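Local coordinates for dual specificity protein phosphatase 15 (Homo sapiens, PDB 1YZ4) that removes phosphate from phosphotyrosine, phosphoserine and phosphothreonine residues of proteins by hydrolysis, through the catalytic domain described here, at residues A[6-11]-A[27-32]; A[10-15]-A[103-108]; A[36-41]-A[54-59]; A[64-69]-A[132-137]. The protein carries 1 engineered substitution. All blocks are in the same frame, centred on the assembly; numbering follows the deposited sequence.

Contact 1: A[6-11]-A[27-32]; sequences NGMTKV and DQLGRN
Gly7 lies opposite Gln28 of helix 27-31, their CA atoms 6.9 Å apart, in the irregular lead that runs into the edge strand beginning at Thr9. Gln28 reaches across with an extended chain, its CG anti to its own carbonyl carbon (chi1 -81°), and lays its amide against the Gly7 backbone, OE1 lying 2.9 Å from Gly7 CA. The same oxygen accepts the backbone N-H of Met8 in a short bond, 2.6 Å from Met8 N to Gln28 OE1, with the donor tilted slightly from the carbonyl plane. Having no side chain, Gly7 leaves room for the Gln28 oxygen, and its positive phi (98°) independently favours glycine. Met8 runs past Gln28 in the opposite direction. Its chain bends at the sulfur, bringing CE within 3.8 Å of Gln28 CB and 4.1 Å of Leu29 CD2. From the other direction comes Asn32, just beyond the helix, whose ND2 makes a weak hydrogen bond to Met8 SD at 3.4 Å. Ile34 also packs on Met8 and on Leu29. On the far side of the Gln28 amide, NE2 is bonded to Asp22 OD1. Held at both OE1 and NE2, this amide is fixed in its rotation and ties the strand's lead to the helix, while the weak Asn32 bond to the buried thioether probably adds little.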
loop_
_atom_site.group_PDB
_atom_site.type_symbol
_atom_site.label_atom_id
_atom_site.label_comp_id
_atom_site.label_asym_id
_atom_site.label_seq_id
_atom_site.Cartn_x
_atom_site.Cartn_y
_atom_site.Cartn_z
ATOM N N ASN A 6 5.110 10.431 -12.374
ATOM C CA ASN A 6 5.158 9.737 -13.659
ATOM C C ASN A 6 5.117 8.233 -13.454
ATOM O O ASN A 6 6.135 7.545 -13.552
ATOM C CB ASN A 6 6.415 10.130 -14.425
ATOM C CG ASN A 6 6.311 11.512 -15.007
ATOM O OD1 ASN A 6 5.840 12.436 -14.342
ATOM N ND2 ASN A 6 6.750 11.672 -16.253
ATOM N N GLY A 7 3.919 7.735 -13.174
ATOM C CA GLY A 7 3.739 6.321 -12.936
ATOM C C GLY A 7 3.724 6.061 -11.444
ATOM O O GLY A 7 3.708 6.993 -10.634
ATOM N N MET A 8 3.722 4.792 -11.072
ATOM C CA MET A 8 3.719 4.437 -9.665
ATOM C C MET A 8 4.896 5.122 -8.975
ATOM O O MET A 8 5.919 5.404 -9.594
ATOM C CB MET A 8 3.807 2.918 -9.510
ATOM C CG MET A 8 4.915 2.264 -10.319
ATOM S SD MET A 8 4.793 0.458 -10.305
ATOM C CE MET A 8 3.611 0.188 -11.604
ATOM N N THR A 9 4.741 5.410 -7.692
ATOM C CA THR A 9 5.804 6.066 -6.954
ATOM C C THR A 9 6.423 5.095 -5.958
ATOM O O THR A 9 5.712 4.376 -5.255
ATOM C CB THR A 9 5.273 7.318 -6.213
ATOM O OG1 THR A 9 4.193 6.945 -5.351
ATOM C CG2 THR A 9 4.775 8.354 -7.212
ATOM N N LYS A 10 7.753 5.062 -5.927
ATOM C CA LYS A 10 8.484 4.189 -5.017
ATOM C C LYS A 10 8.316 4.740 -3.608
ATOM O O LYS A 10 8.626 5.903 -3.341
ATOM C CB LYS A 10 9.964 4.160 -5.393
ATOM C CG LYS A 10 10.780 3.082 -4.691
ATOM C CD LYS A 10 12.205 3.092 -5.214
ATOM C CE LYS A 10 12.968 1.848 -4.805
ATOM N NZ LYS A 10 14.359 1.856 -5.344
ATOM N N VAL A 11 7.802 3.903 -2.714
ATOM C CA VAL A 11 7.576 4.300 -1.330
ATOM C C VAL A 11 8.687 3.755 -0.451
ATOM O O VAL A 11 9.052 4.350 0.558
ATOM C CB VAL A 11 6.246 3.736 -0.807
ATOM C CG1 VAL A 11 5.937 4.321 0.551
ATOM C CG2 VAL A 11 5.135 4.020 -1.801
ATOM N N ASP A 27 4.904 -1.470 -19.217
ATOM C CA ASP A 27 6.225 -0.879 -19.250
ATOM C C ASP A 27 6.665 -0.547 -17.826
ATOM O O ASP A 27 7.799 -0.829 -17.432
ATOM C CB ASP A 27 6.201 0.380 -20.111
ATOM C CG ASP A 27 7.549 1.048 -20.198
ATOM O OD1 ASP A 27 8.007 1.594 -19.175
ATOM O OD2 ASP A 27 8.155 1.021 -21.290
ATOM N N GLN A 28 5.757 0.046 -17.054
ATOM C CA GLN A 28 6.052 0.404 -15.673
ATOM C C GLN A 28 6.275 -0.861 -14.865
ATOM O O GLN A 28 7.243 -0.967 -14.111
ATOM C CB GLN A 28 4.895 1.193 -15.050
ATOM C CG GLN A 28 4.855 2.675 -15.389
ATOM C CD GLN A 28 3.867 3.436 -14.511
ATOM O OE1 GLN A 28 3.988 3.435 -13.291
ATOM N NE2 GLN A 28 2.890 4.082 -15.132
ATOM N N LEU A 29 5.371 -1.818 -15.037
ATOM C CA LEU A 29 5.443 -3.087 -14.328
ATOM C C LEU A 29 6.769 -3.804 -14.551
ATOM O O LEU A 29 7.341 -4.373 -13.615
ATOM C CB LEU A 29 4.278 -3.985 -14.752
ATOM C CG LEU A 29 2.905 -3.500 -14.269
ATOM C CD1 LEU A 29 1.790 -4.263 -14.974
ATOM C CD2 LEU A 29 2.810 -3.673 -12.759
ATOM N N GLY A 30 7.255 -3.772 -15.789
ATOM C CA GLY A 30 8.512 -4.426 -16.110
ATOM C C GLY A 30 9.692 -3.628 -15.596
ATOM O O GLY A 30 10.631 -4.177 -15.024
ATOM N N ARG A 31 9.632 -2.320 -15.808
ATOM C CA ARG A 31 10.681 -1.416 -15.364
ATOM C C ARG A 31 10.937 -1.600 -13.868
ATOM O O ARG A 31 12.086 -1.724 -13.440
ATOM C CB ARG A 31 10.263 0.029 -15.653
ATOM C CG ARG A 31 11.265 1.080 -15.218
ATOM C CD ARG A 31 10.788 2.482 -15.577
ATOM N NE ARG A 31 11.760 3.505 -15.192
ATOM C CZ ARG A 31 11.588 4.813 -15.375
ATOM N NH1 ARG A 31 10.476 5.268 -15.941
ATOM N NH2 ARG A 31 12.528 5.667 -14.990
ATOM N N ASN A 32 9.861 -1.626 -13.083
ATOM C CA ASN A 32 9.970 -1.785 -11.636
ATOM C C ASN A 32 9.922 -3.236 -11.140
ATOM O O ASN A 32 9.792 -3.485 -9.937
ATOM C CB ASN A 32 8.885 -0.961 -10.935
ATOM C CG ASN A 32 9.059 0.523 -11.154
ATOM O OD1 ASN A 32 10.182 1.025 -11.161
ATOM N ND2 ASN A 32 7.952 1.239 -11.324
#

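Contact 2: A[10-15]-A[103-108]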
loop_
_atom_site.group_PDB
_atom_site.type_symbol
_atom_site.label_atom_id
_atom_site.label_comp_id
_atom_site.label_asym_id
_atom_site.label_seq_id
_atom_site.Cartn_x
_atom_site.Cartn_y
_atom_site.Cartn_z
ATOM N N LYS A 10 7.753 5.062 -5.927
ATOM C CA LYS A 10 8.484 4.189 -5.017
ATOM C C LYS A 10 8.316 4.740 -3.608
ATOM O O LYS A 10 8.626 5.903 -3.341
ATOM C CB LYS A 10 9.964 4.160 -5.393
ATOM C CG LYS A 10 10.780 3.082 -4.691
ATOM C CD LYS A 10 12.205 3.092 -5.214
ATOM C CE LYS A 10 12.968 1.848 -4.805
ATOM N NZ LYS A 10 14.359 1.856 -5.344
ATOM N N VAL A 11 7.802 3.903 -2.714
ATOM C CA VAL A 11 7.576 4.300 -1.330
ATOM C C VAL A 11 8.687 3.755 -0.451
ATOM O O VAL A 11 9.052 4.350 0.558
ATOM C CB VAL A 11 6.246 3.736 -0.807
ATOM C CG1 VAL A 11 5.937 4.321 0.551
ATOM C CG2 VAL A 11 5.135 4.020 -1.801
ATOM N N LEU A 12 9.230 2.619 -0.863
ATOM C CA LEU A 12 10.285 1.948 -0.126
ATOM C C LEU A 12 10.815 0.881 -1.075
ATOM O O LEU A 12 10.092 0.430 -1.965
ATOM C CB LEU A 12 9.679 1.270 1.105
ATOM C CG LEU A 12 10.146 1.485 2.542
ATOM C CD1 LEU A 12 10.183 2.960 2.897
ATOM C CD2 LEU A 12 9.181 0.742 3.463
ATOM N N PRO A 13 12.082 0.474 -0.912
ATOM C CA PRO A 13 12.622 -0.563 -1.799
ATOM C C PRO A 13 11.622 -1.727 -1.820
ATOM O O PRO A 13 11.249 -2.248 -0.763
ATOM C CB PRO A 13 13.938 -0.954 -1.119
ATOM C CG PRO A 13 14.368 0.339 -0.442
ATOM C CD PRO A 13 13.060 0.869 0.122
ATOM N N GLY A 14 11.170 -2.104 -3.013
ATOM C CA GLY A 14 10.216 -3.192 -3.139
ATOM C C GLY A 14 8.749 -2.840 -2.909
ATOM O O GLY A 14 7.900 -3.737 -2.914
ATOM N N LEU A 15 8.430 -1.558 -2.725
ATOM C CA LEU A 15 7.036 -1.146 -2.493
ATOM C C LEU A 15 6.631 0.098 -3.289
ATOM O O LEU A 15 7.328 1.111 -3.262
ATOM C CB LEU A 15 6.818 -0.886 -0.998
ATOM C CG LEU A 15 5.418 -0.467 -0.557
ATOM C CD1 LEU A 15 4.401 -1.509 -0.988
ATOM C CD2 LEU A 15 5.405 -0.291 0.956
ATOM N N THR A 103 0.520 3.271 4.209
ATOM C CA THR A 103 0.879 4.024 5.408
ATOM C C THR A 103 0.882 3.078 6.603
ATOM O O THR A 103 1.808 3.085 7.421
ATOM C CB THR A 103 -0.112 5.193 5.657
ATOM O OG1 THR A 103 -0.035 6.112 4.565
ATOM C CG2 THR A 103 0.240 5.960 6.933
ATOM N N ALA A 104 -0.151 2.251 6.683
ATOM C CA ALA A 104 -0.268 1.287 7.760
ATOM C C ALA A 104 0.949 0.360 7.757
ATOM O O ALA A 104 1.485 0.019 8.808
ATOM C CB ALA A 104 -1.538 0.484 7.585
ATOM N N TYR A 105 1.386 -0.043 6.568
ATOM C CA TYR A 105 2.542 -0.920 6.450
ATOM C C TYR A 105 3.812 -0.257 6.972
ATOM O O TYR A 105 4.548 -0.831 7.773
ATOM C CB TYR A 105 2.787 -1.304 4.997
ATOM C CG TYR A 105 3.982 -2.210 4.856
ATOM C CD1 TYR A 105 3.915 -3.546 5.256
ATOM C CD2 TYR A 105 5.200 -1.728 4.368
ATOM C CE1 TYR A 105 5.027 -4.379 5.178
ATOM C CE2 TYR A 105 6.322 -2.561 4.286
ATOM C CZ TYR A 105 6.220 -3.885 4.694
ATOM O OH TYR A 105 7.309 -4.719 4.619
ATOM N N VAL A 106 4.072 0.951 6.484
ATOM C CA VAL A 106 5.257 1.692 6.880
ATOM C C VAL A 106 5.224 2.016 8.369
ATOM O O VAL A 106 6.263 2.062 9.023
ATOM C CB VAL A 106 5.392 2.982 6.049
ATOM C CG1 VAL A 106 6.622 3.776 6.492
ATOM C CG2 VAL A 106 5.506 2.615 4.569
ATOM N N MET A 107 4.032 2.232 8.911
ATOM C CA MET A 107 3.925 2.512 10.336
ATOM C C MET A 107 4.446 1.312 11.126
ATOM O O MET A 107 5.244 1.476 12.050
ATOM C CB MET A 107 2.470 2.785 10.731
ATOM C CG MET A 107 1.966 4.168 10.361
ATOM S SD MET A 107 0.170 4.312 10.490
ATOM C CE MET A 107 -0.034 4.386 12.258
ATOM N N THR A 108 4.015 0.107 10.751
ATOM C CA THR A 108 4.448 -1.080 11.477
ATOM C C THR A 108 5.936 -1.401 11.339
ATOM O O THR A 108 6.567 -1.781 12.330
ATOM C CB THR A 108 3.626 -2.357 11.103
ATOM O OG1 THR A 108 4.411 -3.214 10.269
ATOM C CG2 THR A 108 2.341 -1.997 10.397
#
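The carbonyl oxygen of Leu15, a residue whose side chain lies on Tyr105, takes two backbone N-H groups, a sound bond from Val11 N at 2.9 Å and a weak one from Leu12 N. This is a classic beta bulge, Val11 and Leu12 together facing Leu15, in the hairpin of strands 9-12 and 15-18. A type II turn from Leu12 to Leu15 closes it. The bulge turns both Val11 and Leu12 toward helix 97-110, where Leu15 joins them; segment 103-108 of that helix runs at 28° to strand 10-12 with the axes 10.3 Å apart. Leu15 stretches out with CG opposite its backbone N (chi1 -179°) and slides past the oncoming Tyr105, so that Leu15 CD2 approaches Tyr105 CD2 to 3.7 Å, oblique to the ring. Leu12 CD2 instead sits at the ring's edge and also touches Val106. The phenol oxygen is hydrogen-bonded to His78 ND1 and Arg81 NH1, both on helix 70-82, while Val117 of helix 114-123 packs on Val106. The contact therefore joins the edge hairpin of the sheet to a central helix of the phosphatase fold without a polar bond of its own. Val11 CG1 rests 4.4 Å from Val106 CG2.

Contact 3: A[36-41]-A[54-59]; sequences HIISIH and LRIPVA. With BOG (octyl beta-D-glucopyranoside), chain C.
Ile38, Ile40, Leu54 and Ile56 form the apolar centre, their side chains lying on one face of two parallel strands. Ile38 CG2 meets Ile56 CG1 at 4.0 Å, and Ile38 CG1 lies beside Leu54 CB. Further along, Ile40 turns CG2 away from its own backbone N and toward the second strand, where it touches Ile56 CG2 and, at 4.1 Å, Val58 CB. The backbone ladder beneath begins with Leu54 N to Ile37 O. Ser39 follows with both its polar backbone atoms, giving N to Leu54 O at 2.9 Å and taking Ile56 N on its O at 2.8 Å. The last rung, His41 N to Ile56 O, is weak, and the chain next makes an inverse gamma turn centred on Pro57. Beyond it the His41 imidazole meets the detergent octyl glucoside, CE1 being 3.5 Å from C6 of the sugar. On the other face Arg55 NH2 bonds to Gln45 O. Strand 52-56 ends the sheet, while strand 36-40 lies between it and strand 87-91, with Ile40 about 4 Å from the side chain of the engineered Ser91 at the active-site position. Phe76 and Ile77 of helix 70-82 pack on Ile38, Phe76 also reaching Leu54.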
loop_
_atom_site.group_PDB
_atom_site.type_symbol
_atom_site.label_atom_id
_atom_site.label_comp_id
_atom_site.label_asym_id
_atom_site.label_seq_id
_atom_site.Cartn_x
_atom_site.Cartn_y
_atom_site.Cartn_z
ATOM N N HIS A 36 4.187 -8.446 -7.337
ATOM C CA HIS A 36 2.986 -8.539 -6.518
ATOM C C HIS A 36 2.184 -7.255 -6.568
ATOM O O HIS A 36 2.737 -6.161 -6.654
ATOM C CB HIS A 36 3.356 -8.852 -5.069
ATOM C CG HIS A 36 3.983 -10.196 -4.887
ATOM N ND1 HIS A 36 5.256 -10.491 -5.330
ATOM C CD2 HIS A 36 3.499 -11.338 -4.342
ATOM C CE1 HIS A 36 5.527 -11.756 -5.066
ATOM N NE2 HIS A 36 4.478 -12.293 -4.468
ATOM N N ILE A 37 0.871 -7.399 -6.494
ATOM C CA ILE A 37 -0.016 -6.257 -6.546
ATOM C C ILE A 37 -1.198 -6.469 -5.627
ATOM O O ILE A 37 -1.721 -7.578 -5.499
ATOM C CB ILE A 37 -0.590 -6.037 -7.971
ATOM C CG1 ILE A 37 0.530 -5.693 -8.960
ATOM C CG2 ILE A 37 -1.663 -4.936 -7.939
ATOM C CD1 ILE A 37 0.033 -5.550 -10.425
ATOM N N ILE A 38 -1.604 -5.395 -4.972
ATOM C CA ILE A 38 -2.763 -5.437 -4.114
ATOM C C ILE A 38 -3.723 -4.502 -4.822
ATOM O O ILE A 38 -3.420 -3.324 -5.005
ATOM C CB ILE A 38 -2.475 -4.884 -2.710
ATOM C CG1 ILE A 38 -1.488 -5.796 -1.973
ATOM C CG2 ILE A 38 -3.787 -4.748 -1.925
ATOM C CD1 ILE A 38 -1.273 -5.393 -0.520
ATOM N N SER A 39 -4.852 -5.036 -5.269
ATOM C CA SER A 39 -5.842 -4.217 -5.941
ATOM C C SER A 39 -6.979 -3.904 -4.976
ATOM O O SER A 39 -7.655 -4.809 -4.473
ATOM C CB SER A 39 -6.393 -4.941 -7.168
ATOM O OG SER A 39 -5.366 -5.173 -8.110
ATOM N N ILE A 40 -7.166 -2.619 -4.707
ATOM C CA ILE A 40 -8.228 -2.162 -3.830
ATOM C C ILE A 40 -9.236 -1.504 -4.760
ATOM O O ILE A 40 -9.169 -0.302 -5.024
ATOM C CB ILE A 40 -7.710 -1.132 -2.813
ATOM C CG1 ILE A 40 -6.431 -1.648 -2.152
ATOM C CG2 ILE A 40 -8.749 -0.906 -1.734
ATOM C CD1 ILE A 40 -5.727 -0.612 -1.305
ATOM N N HIS A 41 -10.160 -2.312 -5.269
ATOM C CA HIS A 41 -11.170 -1.842 -6.204
ATOM C C HIS A 41 -12.477 -2.542 -5.873
ATOM O O HIS A 41 -12.464 -3.698 -5.463
ATOM C CB HIS A 41 -10.727 -2.194 -7.627
ATOM C CG HIS A 41 -11.528 -1.532 -8.700
ATOM N ND1 HIS A 41 -11.695 -0.164 -8.767
ATOM C CD2 HIS A 41 -12.156 -2.042 -9.788
ATOM C CE1 HIS A 41 -12.388 0.140 -9.851
ATOM N NE2 HIS A 41 -12.680 -0.981 -10.488
ATOM N N LEU A 54 -3.759 -9.709 -4.801
ATOM C CA LEU A 54 -4.488 -9.764 -3.559
ATOM C C LEU A 54 -5.620 -8.786 -3.852
ATOM O O LEU A 54 -5.376 -7.601 -4.110
ATOM C CB LEU A 54 -3.630 -9.266 -2.395
ATOM C CG LEU A 54 -4.261 -9.534 -1.027
ATOM C CD1 LEU A 54 -4.392 -11.038 -0.836
ATOM C CD2 LEU A 54 -3.414 -8.920 0.080
ATOM N N ARG A 55 -6.850 -9.285 -3.859
ATOM C CA ARG A 55 -8.001 -8.437 -4.131
ATOM C C ARG A 55 -8.668 -7.945 -2.855
ATOM O O ARG A 55 -9.012 -8.733 -1.973
ATOM C CB ARG A 55 -9.017 -9.182 -4.998
ATOM C CG ARG A 55 -8.670 -9.216 -6.481
ATOM C CD ARG A 55 -9.576 -10.192 -7.238
ATOM N NE ARG A 55 -9.382 -10.138 -8.685
ATOM C CZ ARG A 55 -9.880 -11.030 -9.538
ATOM N NH1 ARG A 55 -10.601 -12.052 -9.087
ATOM N NH2 ARG A 55 -9.673 -10.894 -10.844
ATOM N N ILE A 56 -8.830 -6.629 -2.773
ATOM C CA ILE A 56 -9.457 -5.972 -1.634
ATOM C C ILE A 56 -10.584 -5.101 -2.198
ATOM O O ILE A 56 -10.354 -3.971 -2.627
ATOM C CB ILE A 56 -8.441 -5.085 -0.881
ATOM C CG1 ILE A 56 -7.269 -5.942 -0.384
ATOM C CG2 ILE A 56 -9.121 -4.391 0.294
ATOM C CD1 ILE A 56 -7.657 -7.050 0.618
ATOM N N PRO A 57 -11.819 -5.629 -2.202
ATOM C CA PRO A 57 -13.028 -4.968 -2.708
ATOM C C PRO A 57 -13.567 -3.902 -1.774
ATOM O O PRO A 57 -14.546 -4.127 -1.070
ATOM C CB PRO A 57 -13.998 -6.129 -2.861
ATOM C CG PRO A 57 -13.681 -6.940 -1.630
ATOM C CD PRO A 57 -12.154 -6.933 -1.599
ATOM N N VAL A 58 -12.941 -2.734 -1.788
ATOM C CA VAL A 58 -13.351 -1.649 -0.912
ATOM C C VAL A 58 -13.490 -0.330 -1.662
ATOM O O VAL A 58 -12.655 0.014 -2.498
ATOM C CB VAL A 58 -12.329 -1.481 0.237
ATOM C CG1 VAL A 58 -12.549 -0.174 0.961
ATOM C CG2 VAL A 58 -12.452 -2.644 1.202
ATOM N N ALA A 59 -14.552 0.402 -1.350
ATOM C CA ALA A 59 -14.811 1.690 -1.977
ATOM C C ALA A 59 -14.124 2.806 -1.186
ATOM O O ALA A 59 -13.745 2.612 -0.028
ATOM C CB ALA A 59 -16.323 1.941 -2.042
HETATM C C1 BOG C . -14.711 5.443 -10.603
HETATM O O1 BOG C . -15.557 6.300 -11.378
HETATM C C2 BOG C . -14.434 6.107 -9.223
HETATM O O2 BOG C . -13.785 7.352 -9.405
HETATM C C3 BOG C . -13.546 5.182 -8.385
HETATM O O3 BOG C . -13.303 5.764 -7.120
HETATM C C4 BOG C . -14.274 3.856 -8.207
HETATM O O4 BOG C . -13.470 2.985 -7.435
HETATM C C5 BOG C . -14.558 3.223 -9.598
HETATM O O5 BOG C . -15.353 4.151 -10.382
HETATM C C6 BOG C . -15.325 1.910 -9.440
HETATM O O6 BOG C . -15.698 1.391 -10.705
HETATM C "C1'" BOG C . -15.578 6.032 -12.789
HETATM C "C2'" BOG C . -15.477 7.385 -13.462
HETATM C "C3'" BOG C . -14.028 7.823 -13.472
HETATM C "C4'" BOG C . -13.816 9.189 -14.101
HETATM C "C5'" BOG C . -12.336 9.585 -14.095
HETATM C "C6'" BOG C . -11.662 9.379 -12.744
HETATM C "C7'" BOG C . -10.209 9.773 -12.806
HETATM C "C8'" BOG C . -9.547 9.560 -11.472
#

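Contact 4: A[64-69]-A[132-137]; sequences VPIKKH and PGFRQQ
Ile66 and Phe134 make the tight part: their side chains cross at about a right angle, and Ile66 CG1 stands over one face of the ring, 3.5 Å from the centroid and 21° off the normal, a CH-pi contact. At the ring's edge, near its plane, Val64 O approaches Phe134 CE1 to 3.2 Å. That carbonyl oxygen also receives Gln137 NE2 at 2.8 Å in an almost straight bond (175°), lying in the plane of the Gln137 amide although the nitrogen stands above the Val64 carbonyl plane. The other end of the amide faces Lys67 N, 2.9 Å from Gln137 OE1, a bond less certain because that oxygen's position is doubtful. Between the two bonded residues the chain folds in an inverse gamma turn centred on Pro65. Segment 64-69 lies in the loop between strand 52-56 and helix 70-82, just after what is probably, as in related dual-specificity phosphatases, the general-acid loop, and the Gln137 amide links it to the start of helix 132-143. Phe134 also packs on Asp60, Arg97 and Thr100 and lies about 8 Å from the side chain of the engineered Ser91 and about 6 Å from a bound sulfate. Packing is looser on the solvent side, where Lys67 crosses the Gln137 chain, CD 4.0 Å from Gln137 CG, before its NZ makes a long, weak ion pair with Glu140 OE1.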
loop_
_atom_site.group_PDB
_atom_site.type_symbol
_atom_site.label_atom_id
_atom_site.label_comp_id
_atom_site.label_asym_id
_atom_site.label_seq_id
_atom_site.Cartn_x
_atom_site.Cartn_y
_atom_site.Cartn_z
ATOM N N VAL A 64 -16.132 3.093 5.278
ATOM C CA VAL A 64 -15.632 1.766 4.976
ATOM C C VAL A 64 -14.475 1.380 5.890
ATOM O O VAL A 64 -13.477 2.086 5.980
ATOM C CB VAL A 64 -15.173 1.688 3.522
ATOM C CG1 VAL A 64 -14.687 0.294 3.208
ATOM C CG2 VAL A 64 -16.327 2.079 2.606
ATOM N N PRO A 65 -14.597 0.240 6.580
ATOM C CA PRO A 65 -13.540 -0.213 7.486
ATOM C C PRO A 65 -12.382 -0.943 6.806
ATOM O O PRO A 65 -12.251 -2.153 6.962
ATOM C CB PRO A 65 -14.294 -1.116 8.449
ATOM C CG PRO A 65 -15.272 -1.785 7.526
ATOM C CD PRO A 65 -15.778 -0.640 6.668
ATOM N N ILE A 66 -11.544 -0.215 6.062
ATOM C CA ILE A 66 -10.396 -0.843 5.396
ATOM C C ILE A 66 -9.449 -1.414 6.434
ATOM O O ILE A 66 -8.598 -2.241 6.111
ATOM C CB ILE A 66 -9.562 0.146 4.524
ATOM C CG1 ILE A 66 -9.773 1.580 4.988
ATOM C CG2 ILE A 66 -9.879 -0.037 3.055
ATOM C CD1 ILE A 66 -9.131 1.873 6.295
ATOM N N LYS A 67 -9.592 -0.959 7.677
ATOM C CA LYS A 67 -8.731 -1.426 8.757
ATOM C C LYS A 67 -8.864 -2.926 8.942
ATOM O O LYS A 67 -7.981 -3.567 9.507
ATOM C CB LYS A 67 -9.054 -0.702 10.072
ATOM C CG LYS A 67 -10.355 -1.112 10.757
ATOM C CD LYS A 67 -10.682 -0.132 11.883
ATOM C CE LYS A 67 -11.889 -0.558 12.706
ATOM N NZ LYS A 67 -11.576 -1.671 13.651
ATOM N N LYS A 68 -9.968 -3.488 8.460
ATOM C CA LYS A 68 -10.175 -4.921 8.575
ATOM C C LYS A 68 -9.256 -5.689 7.630
ATOM O O LYS A 68 -9.112 -6.903 7.753
ATOM C CB LYS A 68 -11.636 -5.276 8.295
ATOM C CG LYS A 68 -12.586 -4.874 9.423
ATOM C CD LYS A 68 -14.039 -5.213 9.082
ATOM C CE LYS A 68 -15.014 -4.724 10.154
ATOM N NZ LYS A 68 -16.431 -4.951 9.740
ATOM N N HIS A 69 -8.626 -4.986 6.693
ATOM C CA HIS A 69 -7.727 -5.639 5.749
ATOM C C HIS A 69 -6.250 -5.291 5.959
ATOM O O HIS A 69 -5.388 -5.756 5.213
ATOM C CB HIS A 69 -8.132 -5.311 4.308
ATOM C CG HIS A 69 -9.514 -5.763 3.950
ATOM N ND1 HIS A 69 -10.637 -5.005 4.208
ATOM C CD2 HIS A 69 -9.955 -6.899 3.356
ATOM C CE1 HIS A 69 -11.709 -5.653 3.787
ATOM N NE2 HIS A 69 -11.324 -6.806 3.266
ATOM N N PRO A 132 -10.816 11.342 5.376
ATOM C CA PRO A 132 -10.944 11.566 6.822
ATOM C C PRO A 132 -11.179 10.307 7.661
ATOM O O PRO A 132 -10.584 10.148 8.727
ATOM C CB PRO A 132 -12.114 12.542 6.910
ATOM C CG PRO A 132 -11.956 13.342 5.663
ATOM C CD PRO A 132 -11.680 12.278 4.634
ATOM N N GLY A 133 -12.042 9.417 7.176
ATOM C CA GLY A 133 -12.331 8.199 7.915
ATOM C C GLY A 133 -11.164 7.235 7.985
ATOM O O GLY A 133 -10.945 6.578 9.006
ATOM N N PHE A 134 -10.404 7.145 6.899
ATOM C CA PHE A 134 -9.255 6.246 6.875
ATOM C C PHE A 134 -8.140 6.769 7.775
ATOM O O PHE A 134 -7.344 5.999 8.304
ATOM C CB PHE A 134 -8.729 6.079 5.440
ATOM C CG PHE A 134 -9.689 5.383 4.522
ATOM C CD1 PHE A 134 -10.843 4.780 5.021
ATOM C CD2 PHE A 134 -9.431 5.307 3.158
ATOM C CE1 PHE A 134 -11.722 4.111 4.171
ATOM C CE2 PHE A 134 -10.301 4.642 2.304
ATOM C CZ PHE A 134 -11.449 4.042 2.810
ATOM N N ARG A 135 -8.089 8.084 7.951
ATOM C CA ARG A 135 -7.061 8.681 8.790
ATOM C C ARG A 135 -7.310 8.313 10.251
ATOM O O ARG A 135 -6.367 8.063 11.003
ATOM C CB ARG A 135 -7.033 10.201 8.559
ATOM C CG ARG A 135 -6.847 10.528 7.066
ATOM C CD ARG A 135 -7.035 11.989 6.705
ATOM N NE ARG A 135 -5.865 12.803 7.007
ATOM C CZ ARG A 135 -5.133 13.437 6.095
ATOM N NH1 ARG A 135 -5.435 13.355 4.807
ATOM N NH2 ARG A 135 -4.105 14.175 6.478
ATOM N N GLN A 136 -8.585 8.244 10.635
ATOM C CA GLN A 136 -8.963 7.879 12.001
ATOM C C GLN A 136 -8.614 6.420 12.225
ATOM O O GLN A 136 -8.088 6.050 13.280
ATOM C CB GLN A 136 -10.464 8.079 12.222
ATOM C CG GLN A 136 -10.901 9.534 12.171
ATOM C CD GLN A 136 -12.371 9.722 12.497
ATOM O OE1 GLN A 136 -13.253 9.323 11.730
ATOM N NE2 GLN A 136 -12.644 10.329 13.647
ATOM N N GLN A 137 -8.918 5.598 11.221
ATOM C CA GLN A 137 -8.624 4.179 11.280
ATOM C C GLN A 137 -7.110 4.005 11.378
ATOM O O GLN A 137 -6.624 3.074 12.025
ATOM C CB GLN A 137 -9.177 3.468 10.040
ATOM C CG GLN A 137 -10.695 3.433 10.003
ATOM C CD GLN A 137 -11.247 2.665 8.815
ATOM O OE1 GLN A 137 -10.810 1.551 8.517
ATOM N NE2 GLN A 137 -12.228 3.252 8.139
#

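In the fold
All four contacts belong to the single catalytic domain. The segments of contacts 1 and 2 overlap at Lys10 and Val11 of edge strand 9-12, their centres 15 Å apart, and contact 3 forms the other edge of the same five-stranded sheet. Along the chain contact 3 lies inside the loop closed by contact 2, whereas contacts 2 and 4 interleave. Contacts 1 and 3 come one after the other and touch through Leu29 CD2 and Ile37 CD1. Contacts 3 and 4, 14 Å apart, meet where Val58 packs on Val64 and Ile66. Together they join the sheet edge, the following loop and helix 132-143 around the active-site position, while contact 1 lies across the chain's centre from contact 4, 26 Å away.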